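Exo-1,5-alpha-L-arabinofuranobiosidase (Gibberella zeae, PDB 2YDT) probably trims arabinan from its chain ends, hydrolysing alpha-1,5-linked L-arabinofuranose chains to release arabinobiose units. Local coordinates at residues F243-R248 with H262-N267; E299-Q304 with W312-V317; D333-M338 with R360-M365. All blocks are in the same frame, centred on the assembly; numbering follows the deposited sequence.

Contact 1: residues F243-R248 with H262-N267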
loop_
_atom_site.group_PDB
_atom_site.type_symbol
_atom_site.label_atom_id
_atom_site.label_comp_id
_atom_site.label_asym_id
_atom_site.label_seq_id
_atom_site.Cartn_x
_atom_site.Cartn_y
_atom_site.Cartn_z
ATOM N N PHE A 243 6.869 15.122 -4.603
ATOM C CA PHE A 243 5.801 14.118 -4.553
ATOM C C PHE A 243 4.821 14.384 -3.401
ATOM O O PHE A 243 4.563 13.526 -2.557
ATOM C CB PHE A 243 6.444 12.714 -4.416
ATOM C CG PHE A 243 7.334 12.305 -5.583
ATOM C CD1 PHE A 243 6.854 11.522 -6.623
ATOM C CD2 PHE A 243 8.661 12.714 -5.632
ATOM C CE1 PHE A 243 7.691 11.174 -7.693
ATOM C CE2 PHE A 243 9.477 12.349 -6.679
ATOM C CZ PHE A 243 8.999 11.576 -7.698
ATOM N N PRO A 244 4.177 15.564 -3.378
ATOM C CA PRO A 244 3.250 15.852 -2.296
ATOM C C PRO A 244 2.041 14.900 -2.230
ATOM O O PRO A 244 1.598 14.393 -3.261
ATOM C CB PRO A 244 2.792 17.289 -2.619
ATOM C CG PRO A 244 2.929 17.395 -4.071
ATOM C CD PRO A 244 4.194 16.626 -4.394
ATOM N N VAL A 245 1.583 14.604 -1.023
ATOM C CA VAL A 245 0.410 13.750 -0.832
ATOM C C VAL A 245 -0.870 14.499 -1.220
ATOM O O VAL A 245 -1.179 15.578 -0.665
ATOM C CB VAL A 245 0.327 13.158 0.569
ATOM C CG1 VAL A 245 -0.879 12.197 0.678
ATOM C CG2 VAL A 245 1.646 12.403 0.915
ATOM N N TYR A 246 -1.610 13.928 -2.173
ATOM C CA TYR A 246 -2.909 14.459 -2.602
ATOM C C TYR A 246 -3.972 13.393 -2.397
ATOM O O TYR A 246 -3.691 12.197 -2.237
ATOM C CB TYR A 246 -2.896 14.900 -4.068
ATOM C CG TYR A 246 -2.432 16.308 -4.343
ATOM C CD1 TYR A 246 -1.153 16.726 -4.013
ATOM C CD2 TYR A 246 -3.280 17.230 -4.984
ATOM C CE1 TYR A 246 -0.723 18.040 -4.286
ATOM C CE2 TYR A 246 -2.853 18.526 -5.249
ATOM C CZ TYR A 246 -1.575 18.908 -4.914
ATOM O OH TYR A 246 -1.132 20.203 -5.206
ATOM N N TYR A 247 -5.223 13.836 -2.395
ATOM C CA TYR A 247 -6.363 12.932 -2.284
ATOM C C TYR A 247 -7.580 13.441 -3.040
ATOM O O TYR A 247 -7.676 14.607 -3.404
ATOM C CB TYR A 247 -6.698 12.650 -0.822
ATOM C CG TYR A 247 -7.239 13.823 -0.028
ATOM C CD1 TYR A 247 -8.623 14.060 0.101
ATOM C CD2 TYR A 247 -6.360 14.743 0.521
ATOM C CE1 TYR A 247 -9.092 15.143 0.879
ATOM C CE2 TYR A 247 -6.807 15.816 1.242
ATOM C CZ TYR A 247 -8.174 16.013 1.400
ATOM O OH TYR A 247 -8.579 17.081 2.148
ATOM N N ARG A 248 -8.494 12.521 -3.293
ATOM C CA ARG A 248 -9.779 12.777 -3.912
ATOM C C ARG A 248 -10.873 12.068 -3.125
ATOM O O ARG A 248 -10.630 11.032 -2.484
ATOM C CB ARG A 248 -9.773 12.301 -5.369
ATOM C CG ARG A 248 -8.772 13.044 -6.244
ATOM C CD ARG A 248 -8.713 12.559 -7.633
ATOM N NE ARG A 248 -7.670 13.247 -8.400
ATOM C CZ ARG A 248 -7.706 13.459 -9.712
ATOM N NH1 ARG A 248 -8.716 13.011 -10.428
ATOM N NH2 ARG A 248 -6.728 14.103 -10.330
ATOM N N HIS A 262 -6.995 17.430 -3.818
ATOM C CA HIS A 262 -6.677 18.176 -2.600
ATOM C C HIS A 262 -5.308 17.794 -2.086
ATOM O O HIS A 262 -5.068 16.629 -1.855
ATOM C CB HIS A 262 -7.679 17.907 -1.510
ATOM C CG HIS A 262 -9.093 18.170 -1.907
ATOM N ND1 HIS A 262 -9.632 19.444 -1.905
ATOM C CD2 HIS A 262 -10.074 17.339 -2.343
ATOM C CE1 HIS A 262 -10.888 19.379 -2.305
ATOM N NE2 HIS A 262 -11.180 18.123 -2.588
ATOM N N GLN A 263 -4.444 18.778 -1.839
ATOM C CA GLN A 263 -3.202 18.523 -1.132
ATOM C C GLN A 263 -3.447 18.377 0.349
ATOM O O GLN A 263 -4.272 19.112 0.913
ATOM C CB GLN A 263 -2.230 19.724 -1.315
ATOM C CG GLN A 263 -0.859 19.448 -0.766
ATOM C CD GLN A 263 0.086 20.624 -0.982
ATOM O OE1 GLN A 263 -0.325 21.663 -1.573
ATOM N NE2 GLN A 263 1.343 20.463 -0.583
ATOM N N ILE A 264 -2.734 17.464 1.008
ATOM C CA ILE A 264 -2.757 17.387 2.462
ATOM C C ILE A 264 -1.775 18.396 3.014
ATOM O O ILE A 264 -0.593 18.332 2.736
ATOM C CB ILE A 264 -2.375 16.004 3.044
ATOM C CG1 ILE A 264 -3.392 14.976 2.627
ATOM C CG2 ILE A 264 -2.316 16.085 4.611
ATOM C CD1 ILE A 264 -3.176 13.546 3.246
ATOM N N VAL A 265 -2.287 19.352 3.797
ATOM C CA VAL A 265 -1.444 20.331 4.514
ATOM C C VAL A 265 -2.000 20.380 5.928
ATOM O O VAL A 265 -3.192 20.625 6.101
ATOM C CB VAL A 265 -1.507 21.732 3.859
ATOM C CG1 VAL A 265 -0.593 22.746 4.608
ATOM C CG2 VAL A 265 -1.087 21.715 2.381
ATOM N N SER A 266 -1.180 20.105 6.951
ATOM C CA SER A 266 -1.696 20.114 8.330
ATOM C C SER A 266 -1.832 21.573 8.803
ATOM O O SER A 266 -1.337 22.477 8.130
ATOM C CB SER A 266 -0.824 19.299 9.303
ATOM O OG SER A 266 0.476 19.823 9.415
ATOM N N ASN A 267 -2.485 21.736 9.952
ATOM C CA ASN A 267 -2.785 23.071 10.527
ATOM C C ASN A 267 -1.517 23.923 10.748
ATOM O O ASN A 267 -1.558 25.160 10.598
ATOM C CB ASN A 267 -3.611 22.931 11.817
ATOM C CG ASN A 267 -2.874 22.170 12.896
ATOM O OD1 ASN A 267 -2.556 20.996 12.728
ATOM N ND2 ASN A 267 -2.586 22.848 14.031
HETATM O O HOH W 1 1.304 20.823 -4.342
#
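Y247 lays its phenol ring across the chain of H262, and the methylene group rather than the imidazole bears most of the touch: H262 CB sits over one face, offset toward the rim, 3.5 Å from Y247 CZ. The torsion of Y247 explains this, for its CG lies between the backbone N and the carbonyl carbon (chi1 68°), which turns the ring over the neighbouring strand. The two rings follow at a slant, their planes 31° apart. I264 runs at about a right angle to the same tyrosine and brings CG1 to 3.6 Å from Y247 CD2. A flat, broad side chain suits this place because it can cover a methylene and a branched aliphatic chain at once, while its hydroxyl reaches beyond both to the carbonyl O of G307 and to W312 NE1.

These strands, 245-250 and 262-263, form the outer antiparallel hairpin of one four-stranded blade of the six-bladed beta-propeller. Y247 and H262 make the hydrogen-bonded pair, with Y247 N giving to H262 O at 2.8 Å, and I264 N continues the pairing with a nearly straight bond (175°) to V245 O.

On the other face of the hairpin, Y246 and Q263 meet as a non-hydrogen-bonded pair. The strand pairing sets Q263 CA and CB over one face of the Y246 ring, CB lying 3.9 Å from its centroid in a CH-pi contact; CG anti to the backbone N and an extended chain then carry the amide on past the ring, its plane nearly parallel to it. Y246 OH binds a water at 2.7 Å, while Y229 and H261 meet the ring edge-to-face. V245 CG1 and I264 CD1, side by side at 3.7 Å, add a small aliphatic seam, branched side chains that fill a buried spot without a polar group to satisfy.

Contact 2: residues E299-Q304 with W312-V317. With MN (manganese (II) ion), chain M.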
loop_
_atom_site.group_PDB
_atom_site.type_symbol
_atom_site.label_atom_id
_atom_site.label_comp_id
_atom_site.label_asym_id
_atom_site.label_seq_id
_atom_site.Cartn_x
_atom_site.Cartn_y
_atom_site.Cartn_z
ATOM N N GLU A 299 5.563 11.433 11.408
ATOM C CA GLU A 299 4.271 11.710 11.996
ATOM C C GLU A 299 3.124 11.004 11.265
ATOM O O GLU A 299 3.278 10.541 10.110
ATOM C CB GLU A 299 3.982 13.214 12.037
ATOM C CG GLU A 299 5.036 13.995 12.846
ATOM C CD GLU A 299 6.173 14.539 12.043
ATOM O OE1 GLU A 299 6.343 14.194 10.861
ATOM O OE2 GLU A 299 6.937 15.379 12.581
ATOM N N ILE A 300 1.986 10.914 11.939
ATOM C CA ILE A 300 0.717 10.544 11.283
ATOM C C ILE A 300 -0.111 11.825 11.106
ATOM O O ILE A 300 0.022 12.789 11.906
ATOM C CB ILE A 300 -0.035 9.431 11.994
ATOM C CG1 ILE A 300 -0.483 9.845 13.415
ATOM C CG2 ILE A 300 0.825 8.106 11.934
ATOM C CD1 ILE A 300 -1.519 8.933 14.026
ATOM N N PHE A 301 -0.947 11.809 10.081
ATOM C CA PHE A 301 -1.813 12.904 9.694
ATOM C C PHE A 301 -3.259 12.438 9.786
ATOM O O PHE A 301 -3.634 11.409 9.217
ATOM C CB PHE A 301 -1.449 13.402 8.314
ATOM C CG PHE A 301 -0.068 13.956 8.238
ATOM C CD1 PHE A 301 0.180 15.304 8.407
ATOM C CD2 PHE A 301 1.024 13.115 8.091
ATOM C CE1 PHE A 301 1.487 15.808 8.387
ATOM C CE2 PHE A 301 2.326 13.620 8.060
ATOM C CZ PHE A 301 2.546 14.976 8.223
ATOM N N THR A 302 -4.089 13.191 10.512
ATOM C CA THR A 302 -5.449 12.730 10.795
ATOM C C THR A 302 -6.494 13.735 10.329
ATOM O O THR A 302 -6.214 14.917 10.238
ATOM C CB THR A 302 -5.689 12.452 12.314
ATOM O OG1 THR A 302 -5.521 13.680 13.061
ATOM C CG2 THR A 302 -4.726 11.371 12.838
ATOM N N ASN A 303 -7.707 13.229 10.088
ATOM C CA ASN A 303 -8.821 14.081 9.640
ATOM C C ASN A 303 -10.110 13.473 10.143
ATOM O O ASN A 303 -10.508 12.385 9.768
ATOM C CB ASN A 303 -8.797 14.255 8.115
ATOM C CG ASN A 303 -9.770 15.321 7.613
ATOM O OD1 ASN A 303 -10.998 15.185 7.812
ATOM N ND2 ASN A 303 -9.249 16.328 6.922
ATOM N N GLN A 304 -10.778 14.230 11.040
ATOM C CA GLN A 304 -12.015 13.823 11.647
ATOM C C GLN A 304 -13.201 14.612 11.063
ATOM O O GLN A 304 -14.272 14.645 11.669
ATOM C CB GLN A 304 -11.938 13.991 13.185
ATOM C CG GLN A 304 -10.934 13.017 13.820
ATOM C CD GLN A 304 -10.860 13.065 15.333
ATOM O OE1 GLN A 304 -10.544 12.045 15.988
ATOM N NE2 GLN A 304 -11.108 14.227 15.906
ATOM N N TRP A 312 -6.816 18.823 8.579
ATOM C CA TRP A 312 -5.730 17.825 8.796
ATOM C C TRP A 312 -4.873 18.251 9.979
ATOM O O TRP A 312 -4.466 19.425 10.062
ATOM C CB TRP A 312 -4.863 17.633 7.564
ATOM C CG TRP A 312 -5.601 16.960 6.452
ATOM C CD1 TRP A 312 -6.295 17.569 5.421
ATOM C CD2 TRP A 312 -5.753 15.549 6.251
ATOM N NE1 TRP A 312 -6.858 16.612 4.587
ATOM C CE2 TRP A 312 -6.560 15.369 5.085
ATOM C CE3 TRP A 312 -5.315 14.412 6.943
ATOM C CZ2 TRP A 312 -6.896 14.086 4.585
ATOM C CZ3 TRP A 312 -5.666 13.141 6.438
ATOM C CH2 TRP A 312 -6.434 12.998 5.276
ATOM N N LYS A 313 -4.595 17.295 10.858
ATOM C CA LYS A 313 -3.730 17.512 12.027
ATOM C C LYS A 313 -2.548 16.537 11.958
ATOM O O LYS A 313 -2.626 15.512 11.275
ATOM C CB LYS A 313 -4.491 17.317 13.332
ATOM C CG LYS A 313 -5.890 18.009 13.432
ATOM C CD LYS A 313 -5.870 19.480 13.193
ATOM C CE LYS A 313 -7.221 20.141 13.505
ATOM N NZ LYS A 313 -7.315 21.497 12.821
ATOM N N LYS A 314 -1.468 16.859 12.654
ATOM C CA LYS A 314 -0.245 16.069 12.622
ATOM C C LYS A 314 0.144 15.650 14.035
ATOM O O LYS A 314 0.082 16.484 14.954
ATOM C CB LYS A 314 0.837 16.897 11.987
ATOM C CG LYS A 314 2.290 16.387 12.158
ATOM C CD LYS A 314 3.279 17.338 11.527
ATOM C CE LYS A 314 3.698 18.427 12.507
ATOM N NZ LYS A 314 4.988 19.030 12.138
ATOM N N TRP A 315 0.586 14.405 14.216
ATOM C CA TRP A 315 0.943 13.835 15.526
ATOM C C TRP A 315 2.182 12.949 15.464
ATOM O O TRP A 315 2.302 12.097 14.569
ATOM C CB TRP A 315 -0.200 13.002 16.145
ATOM C CG TRP A 315 -1.580 13.585 15.966
ATOM C CD1 TRP A 315 -2.446 13.309 14.962
ATOM C CD2 TRP A 315 -2.228 14.566 16.787
ATOM N NE1 TRP A 315 -3.604 14.033 15.096
ATOM C CE2 TRP A 315 -3.497 14.809 16.219
ATOM C CE3 TRP A 315 -1.877 15.228 17.964
ATOM C CZ2 TRP A 315 -4.410 15.712 16.774
ATOM C CZ3 TRP A 315 -2.782 16.116 18.517
ATOM C CH2 TRP A 315 -4.027 16.351 17.925
ATOM N N ASP A 316 3.086 13.103 16.438
ATOM C CA ASP A 316 4.252 12.239 16.537
ATOM C C ASP A 316 3.865 10.859 16.981
ATOM O O ASP A 316 2.912 10.669 17.756
ATOM C CB ASP A 316 5.264 12.806 17.563
ATOM C CG ASP A 316 5.910 14.048 17.108
ATOM O OD1 ASP A 316 6.349 14.123 15.942
ATOM O OD2 ASP A 316 6.006 14.993 17.921
ATOM N N VAL A 317 4.623 9.871 16.481
ATOM C CA VAL A 317 4.476 8.488 16.891
ATOM C C VAL A 317 5.875 7.879 17.025
ATOM O O VAL A 317 6.825 8.453 16.499
ATOM C CB VAL A 317 3.647 7.660 15.841
ATOM C CG1 VAL A 317 2.165 8.140 15.772
ATOM C CG2 VAL A 317 4.334 7.693 14.481
HETATM MN MN MN M . 7.405 15.685 14.863
HETATM O O HOH W 2 6.138 16.834 14.809
#
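T302 holds OG1 between its backbone N and carbonyl carbon (chi1 62°), while W315 folds its indole back along the sheet (chi1 -40°), and the two polar atoms meet. W315 NE1 donates to T302 OG1 at 2.8 Å, nearly straight (164°) and within the indole plane; the two side chains cross at about a right angle, with the threonine at the edge of the ring. Threonine suits the place because its hydroxyl takes the indole proton while its methyl packs beside the same edge. M365 and V364, from the end of the chain, also pack on W315.

The other tryptophan is used by its face. N303 CB stands 3.6 Å from the centroid of the six-membered ring of W312, almost on the ring normal, and ND2 lies over the same indole on its way to the carbonyl O of D308. On this side of the sheet F301 and K314 run side by side, F301 CE1 reaching K314 CB at 3.8 Å; the lysine lends its aliphatic part here and sends NZ to D268 and T270. I300 CG1 meets V317 CG1 at 3.9 Å on the opposite face, where I300 also packs on L361 and L337.

At the far end E299 and D316 reach out together toward the metal, with E299 CG 3.4 Å from D316 OD1. One oxygen of each, E299 OE2 and D316 OD1, binds the manganese ion, the aspartate at 2.2 Å, and R297 forms a salt bridge with E299 OE1. Backbone bonds join I300 to W315 and T302 to K313 in both directions, as in the outer antiparallel hairpin of a beta-propeller blade, here with a manganese site at its open end.

Contact 3: residues D333-M338 with R360-M365. With MN (manganese (II) ion), chain K; SO4 (sulfate ion), chain D.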
loop_
_atom_site.group_PDB
_atom_site.type_symbol
_atom_site.label_atom_id
_atom_site.label_comp_id
_atom_site.label_asym_id
_atom_site.label_seq_id
_atom_site.Cartn_x
_atom_site.Cartn_y
_atom_site.Cartn_z
ATOM N N ASP A 333 -10.843 -3.055 18.467
ATOM C CA ASP A 333 -10.541 -1.826 19.203
ATOM C C ASP A 333 -10.062 -0.767 18.240
ATOM O O ASP A 333 -8.869 -0.630 17.973
ATOM C CB ASP A 333 -9.538 -2.048 20.338
ATOM C CG ASP A 333 -9.403 -0.797 21.250
ATOM O OD1 ASP A 333 -9.906 0.305 20.880
ATOM O OD2 ASP A 333 -8.796 -0.918 22.348
ATOM N N PRO A 334 -10.993 0.005 17.713
ATOM C CA PRO A 334 -10.722 1.061 16.750
ATOM C C PRO A 334 -9.732 2.142 17.224
ATOM O O PRO A 334 -9.227 2.892 16.406
ATOM C CB PRO A 334 -12.097 1.679 16.537
ATOM C CG PRO A 334 -13.050 0.585 16.836
ATOM C CD PRO A 334 -12.444 -0.163 17.943
ATOM N N ASP A 335 -9.478 2.239 18.533
ATOM C CA ASP A 335 -8.464 3.163 19.062
ATOM C C ASP A 335 -7.039 2.698 18.729
ATOM O O ASP A 335 -6.146 3.507 18.663
ATOM C CB ASP A 335 -8.627 3.250 20.587
ATOM C CG ASP A 335 -7.880 4.402 21.213
ATOM O OD1 ASP A 335 -7.486 5.378 20.554
ATOM O OD2 ASP A 335 -7.709 4.348 22.456
ATOM N N LEU A 336 -6.854 1.410 18.497
ATOM C CA LEU A 336 -5.508 0.864 18.248
ATOM C C LEU A 336 -5.121 1.034 16.773
ATOM O O LEU A 336 -5.932 0.738 15.859
ATOM C CB LEU A 336 -5.443 -0.614 18.619
ATOM C CG LEU A 336 -5.534 -0.954 20.120
ATOM C CD1 LEU A 336 -5.552 -2.514 20.308
ATOM C CD2 LEU A 336 -4.410 -0.274 20.871
ATOM N N LEU A 337 -3.885 1.460 16.556
ATOM C CA LEU A 337 -3.364 1.668 15.213
ATOM C C LEU A 337 -1.975 1.028 15.113
ATOM O O LEU A 337 -1.072 1.393 15.862
ATOM C CB LEU A 337 -3.274 3.155 14.904
ATOM C CG LEU A 337 -2.673 3.556 13.538
ATOM C CD1 LEU A 337 -3.690 3.329 12.377
ATOM C CD2 LEU A 337 -2.213 5.007 13.552
ATOM N N MET A 338 -1.806 0.110 14.150
ATOM C CA MET A 338 -0.457 -0.429 13.860
ATOM C C MET A 338 0.174 0.386 12.747
ATOM O O MET A 338 -0.507 0.745 11.759
ATOM C CB MET A 338 -0.540 -1.911 13.454
ATOM C CG MET A 338 0.763 -2.461 12.917
ATOM S SD MET A 338 0.639 -4.262 12.552
ATOM C CE MET A 338 1.033 -4.776 14.123
ATOM N N ARG A 360 -2.211 3.987 20.563
ATOM C CA ARG A 360 -3.587 4.371 20.725
ATOM C C ARG A 360 -3.787 5.812 20.266
ATOM O O ARG A 360 -3.085 6.724 20.707
ATOM C CB ARG A 360 -4.004 4.280 22.234
ATOM C CG ARG A 360 -4.353 2.933 22.675
ATOM C CD ARG A 360 -4.968 2.914 24.107
ATOM N NE ARG A 360 -5.134 1.523 24.451
ATOM C CZ ARG A 360 -6.136 0.759 24.035
ATOM N NH1 ARG A 360 -7.148 1.274 23.356
ATOM N NH2 ARG A 360 -6.149 -0.507 24.348
ATOM N N LEU A 361 -4.794 6.039 19.433
ATOM C CA LEU A 361 -5.070 7.345 18.899
ATOM C C LEU A 361 -5.510 8.262 20.056
ATOM O O LEU A 361 -5.162 9.442 20.043
ATOM C CB LEU A 361 -6.154 7.271 17.827
ATOM C CG LEU A 361 -5.695 6.636 16.523
ATOM C CD1 LEU A 361 -6.922 6.357 15.620
ATOM C CD2 LEU A 361 -4.634 7.527 15.851
ATOM N N SER A 362 -6.208 7.676 21.036
ATOM C CA SER A 362 -6.631 8.425 22.251
ATOM C C SER A 362 -5.432 9.015 23.005
ATOM O O SER A 362 -5.570 10.024 23.719
ATOM C CB SER A 362 -7.471 7.544 23.174
ATOM O OG SER A 362 -6.791 6.426 23.682
ATOM N N GLU A 363 -4.249 8.430 22.831
ATOM C CA GLU A 363 -3.024 8.938 23.471
ATOM C C GLU A 363 -2.155 9.789 22.560
ATOM O O GLU A 363 -1.622 10.819 22.958
ATOM C CB GLU A 363 -2.228 7.757 24.028
ATOM C CG GLU A 363 -3.112 6.885 24.924
ATOM C CD GLU A 363 -2.417 5.703 25.555
ATOM O OE1 GLU A 363 -1.543 5.106 24.890
ATOM O OE2 GLU A 363 -2.767 5.346 26.718
ATOM N N VAL A 364 -1.999 9.349 21.311
ATOM C CA VAL A 364 -1.270 10.088 20.297
ATOM C C VAL A 364 -1.882 11.447 19.959
ATOM O O VAL A 364 -1.151 12.409 19.672
ATOM C CB VAL A 364 -1.160 9.203 19.012
ATOM C CG1 VAL A 364 -0.706 10.017 17.824
ATOM C CG2 VAL A 364 -0.212 8.025 19.296
ATOM N N MET A 365 -3.206 11.534 19.992
ATOM C CA MET A 365 -3.901 12.718 19.530
ATOM C C MET A 365 -4.165 13.708 20.671
ATOM O O MET A 365 -5.274 14.161 20.856
ATOM C CB MET A 365 -5.186 12.341 18.806
ATOM C CG MET A 365 -4.952 11.534 17.509
ATOM S SD MET A 365 -6.473 11.083 16.616
ATOM C CE MET A 365 -6.976 12.698 16.021
HETATM MN MN MN K . -2.209 3.912 27.982
HETATM S S SO4 D . -2.651 -0.580 26.347
HETATM O O1 SO4 D . -3.574 -1.474 25.678
HETATM O O2 SO4 D . -2.842 0.793 25.962
HETATM O O3 SO4 D . -2.798 -0.839 27.780
HETATM O O4 SO4 D . -1.257 -0.949 26.104
HETATM O O HOH W 3 -1.275 2.875 26.091
HETATM O O HOH W 4 -3.614 2.399 27.981
#
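D335 grips the start of helix 361-364 with both carboxylate oxygens, and this is the tight part of the contact. S362 N gives to D335 OD1 at 2.7 Å and S362 OG to D335 OD2 at 2.6 Å, each on a syn lone pair, so the carboxylate cannot easily rotate. L361 N adds a backbone bond to D335 O. An aspartate fits because its short chain brings a negative group to a helix N-terminus, where the backbone N-H groups would probably stabilise it. L337 CD2 and L361 CD2, 4.2 Å apart, pack more lightly on the core side, next to I300.

The outer side, where R360 is partly exposed, is held by charge and water rather than by close packing. The R360 guanidinium has L336 CD2 over the centre of one face and turns its edge to three anions. NH1 bonds D333 OD2 at 2.9 Å and, on the anti side but well out of the carboxylate plane, D335 OD2 at 3.3 Å; NE meets a sulfate oxygen, O2, at 2.8 Å. That sulfate probably came from the crystallisation liquor, and two waters carry its O2 on to a manganese ion bound by E363 OE2 at 2.0 Å.

D333 OD1 accepts from D335 N, an Asx turn within the type I turn into strand 336-341. R360, pairing with L336, is the N-cap residue: a beta-propeller strand ends here and passes directly into the short C-terminal helix.

Overall arrangement
From the N terminus, the chain first lays down strand 11-17, which later joins the last sheet beside strand 354-360, closing the propeller ring. Contact 1 then closes a 13-residue loop as the outer hairpin of its blade, contact 2 a shorter loop of seven residues in the next blade, and contact 3 a longer excursion that includes most of strand 354-360. The three follow one another in series, neither nesting nor crossing. Contacts 1 and 2 meet where N267 N approaches W312 O, tying neighbouring blades together. Contacts 2 and 3 meet where M365 CE packs against T302 and Q304, joining the C-terminal tail to the preceding blade. Contacts 1 and 3 do not touch, so contact 2 bridges them.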